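Local coordinates for galacto-N-biose/lacto-N-biose I transporter substrate-binding protein (Bifidobacterium longum, PDB 2Z8F), which binds galacto-N-biose and lacto-N-biose I, and longer glycans such as lacto-N-tetraose, for a bifidobacterial ABC transporter, at residues V133-K138 against W252-F257. Numbering follows the deposited sequence.
Sequences VYFYNK and WEAPLF. With GAL (beta-D-galactopyranose), chain C.
Phe135 of strand 132-137 drives the edge of its ring against the face of Phe257 of helix 254-261, a compact example of an aromatic side chain joining a sheet to the helix packed on it. The planes stand at 77° with centroids 5.2 Å apart, a T-shaped stack. CD2 of Phe135 touches CG of Phe257 at 3.8 Å, toward the rim of that face. Phe257 swings its ring back to the strand, CG lying opposite the backbone N about the CA-CB bond (chi1 -166°), and Trp269 makes a second edge-to-face pair with it. The far end of the Phe135 ring reaches the backbone of the helix, CZ lying 3.9 Å from CA of Ala254. CE2 passes CB of Glu253 more loosely, at 4.2 Å; the carboxylate itself turns elsewhere, to a salt bridge with Arg230 and a hydrogen bond from the backbone N of Ala250.

This close packing is buried, and no hydrogen bond crosses between the two segments. The other side of 252-257 is a sugar surface instead: Trp252, directed away from the strand, lays one indole face against a galactose ring, its CZ2 3.8 Å from C1, while Leu256, partly exposed unlike the buried Phe135, Ala254 and Phe257, keeps CD1 at a looser 4.0 Å from O6. Were Trp252 an alanine, the galactose would probably lose its stacking platform and the carbonyl O of Asp287 its hydrogen bond from NE1. Stacking of an aromatic face on a pyranose, here by Trp252, is characteristic of sugar pockets in carbohydrate-binding proteins, among them the solute-binding proteins of ABC transporters.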
# COMPACT_ATOMS: atom_id res chain seq x y z
N VAL A 133 -7.60 -1.17 6.70
CA VAL A 133 -8.61 -0.80 7.69
C VAL A 133 -9.99 -0.69 7.01
O VAL A 133 -10.12 -1.01 5.81
CB VAL A 133 -8.22 0.54 8.42
CG1 VAL A 133 -6.95 0.39 9.16
CG2 VAL A 133 -8.06 1.71 7.38
N TYR A 134 -11.00 -0.26 7.76
CA TYR A 134 -12.36 -0.17 7.24
C TYR A 134 -12.89 1.25 7.42
O TYR A 134 -12.92 1.76 8.54
CB TYR A 134 -13.27 -1.16 7.97
CG TYR A 134 -14.67 -1.23 7.40
CD1 TYR A 134 -14.90 -1.68 6.10
CD2 TYR A 134 -15.77 -0.88 8.17
CE1 TYR A 134 -16.21 -1.75 5.57
CE2 TYR A 134 -17.08 -0.97 7.66
CZ TYR A 134 -17.30 -1.40 6.37
OH TYR A 134 -18.59 -1.47 5.87
N PHE A 135 -13.22 1.92 6.31
CA PHE A 135 -13.83 3.25 6.37
C PHE A 135 -15.34 3.05 6.24
O PHE A 135 -15.81 2.29 5.37
CB PHE A 135 -13.42 4.13 5.16
CG PHE A 135 -11.95 4.54 5.10
CD1 PHE A 135 -11.06 4.30 6.14
CD2 PHE A 135 -11.49 5.26 3.98
CE1 PHE A 135 -9.72 4.70 6.05
CE2 PHE A 135 -10.18 5.68 3.88
CZ PHE A 135 -9.27 5.39 4.93
N TYR A 136 -16.11 3.77 7.05
CA TYR A 136 -17.58 3.67 6.94
C TYR A 136 -18.26 4.94 7.39
O TYR A 136 -17.73 5.68 8.23
CB TYR A 136 -18.14 2.45 7.71
CG TYR A 136 -18.05 2.62 9.20
CD1 TYR A 136 -19.17 2.95 9.97
CD2 TYR A 136 -16.82 2.50 9.84
CE1 TYR A 136 -19.07 3.13 11.35
CE2 TYR A 136 -16.71 2.69 11.21
CZ TYR A 136 -17.83 3.01 11.95
OH TYR A 136 -17.65 3.20 13.30
N ASN A 137 -19.44 5.20 6.82
CA ASN A 137 -20.26 6.34 7.24
C ASN A 137 -21.19 5.92 8.36
O ASN A 137 -22.20 5.24 8.14
CB ASN A 137 -21.03 6.95 6.07
CG ASN A 137 -21.77 8.20 6.48
OD1 ASN A 137 -22.38 8.23 7.54
ND2 ASN A 137 -21.72 9.24 5.66
N LYS A 138 -20.84 6.33 9.58
CA LYS A 138 -21.55 5.89 10.78
C LYS A 138 -23.01 6.34 10.76
O LYS A 138 -23.89 5.61 11.20
CB LYS A 138 -20.82 6.39 12.03
CG LYS A 138 -21.50 5.96 13.32
CD LYS A 138 -20.56 5.90 14.49
CE LYS A 138 -21.27 5.28 15.70
NZ LYS A 138 -20.32 4.68 16.66
N TRP A 252 -3.20 4.66 3.91
CA TRP A 252 -2.70 5.84 3.16
C TRP A 252 -3.77 6.43 2.24
O TRP A 252 -3.56 7.53 1.66
CB TRP A 252 -1.38 5.56 2.40
CG TRP A 252 -1.38 4.26 1.64
CD1 TRP A 252 -0.76 3.09 2.03
CD2 TRP A 252 -2.02 3.97 0.40
NE1 TRP A 252 -1.00 2.09 1.11
CE2 TRP A 252 -1.78 2.60 0.10
CE3 TRP A 252 -2.82 4.74 -0.50
CZ2 TRP A 252 -2.28 1.98 -1.06
CZ3 TRP A 252 -3.32 4.11 -1.65
CH2 TRP A 252 -3.04 2.75 -1.92
N GLU A 253 -4.91 5.75 2.11
CA GLU A 253 -6.04 6.30 1.33
C GLU A 253 -6.73 7.50 1.97
O GLU A 253 -7.53 8.16 1.29
CB GLU A 253 -7.11 5.23 1.01
CG GLU A 253 -6.61 4.15 0.05
CD GLU A 253 -7.74 3.21 -0.36
OE1 GLU A 253 -8.80 3.70 -0.82
OE2 GLU A 253 -7.57 1.97 -0.20
N ALA A 254 -6.48 7.80 3.25
CA ALA A 254 -7.39 8.70 3.96
C ALA A 254 -7.58 10.04 3.23
O ALA A 254 -8.72 10.39 2.92
CB ALA A 254 -6.95 8.91 5.42
N PRO A 255 -6.49 10.77 2.96
CA PRO A 255 -6.72 12.08 2.31
C PRO A 255 -7.22 11.94 0.88
O PRO A 255 -7.95 12.81 0.37
CB PRO A 255 -5.34 12.73 2.32
CG PRO A 255 -4.37 11.56 2.33
CD PRO A 255 -5.05 10.52 3.20
N LEU A 256 -6.83 10.86 0.21
CA LEU A 256 -7.30 10.59 -1.15
C LEU A 256 -8.81 10.39 -1.19
O LEU A 256 -9.52 10.95 -2.04
CB LEU A 256 -6.58 9.36 -1.70
CG LEU A 256 -5.04 9.34 -1.61
CD1 LEU A 256 -4.51 8.06 -2.26
CD2 LEU A 256 -4.38 10.58 -2.24
N PHE A 257 -9.29 9.56 -0.26
CA PHE A 257 -10.69 9.29 -0.09
C PHE A 257 -11.47 10.56 0.24
O PHE A 257 -12.57 10.79 -0.31
CB PHE A 257 -10.84 8.22 1.01
CG PHE A 257 -12.21 7.59 1.08
CD1 PHE A 257 -12.49 6.43 0.34
CD2 PHE A 257 -13.21 8.14 1.88
CE1 PHE A 257 -13.77 5.84 0.42
CE2 PHE A 257 -14.48 7.57 1.96
CZ PHE A 257 -14.76 6.42 1.23
C1 GAL C . 0.73 3.82 -2.59
C2 GAL C . 2.00 3.28 -1.93
C3 GAL C . 2.14 3.90 -0.55
C4 GAL C . 2.10 5.44 -0.65
C5 GAL C . 0.82 5.90 -1.36
C6 GAL C . 0.79 7.40 -1.61
O2 GAL C . 1.87 1.87 -1.78
O3 GAL C . 3.34 3.45 0.01
O4 GAL C . 3.26 5.82 -1.34
O5 GAL C . 0.74 5.26 -2.63
O6 GAL C . -0.53 7.78 -1.98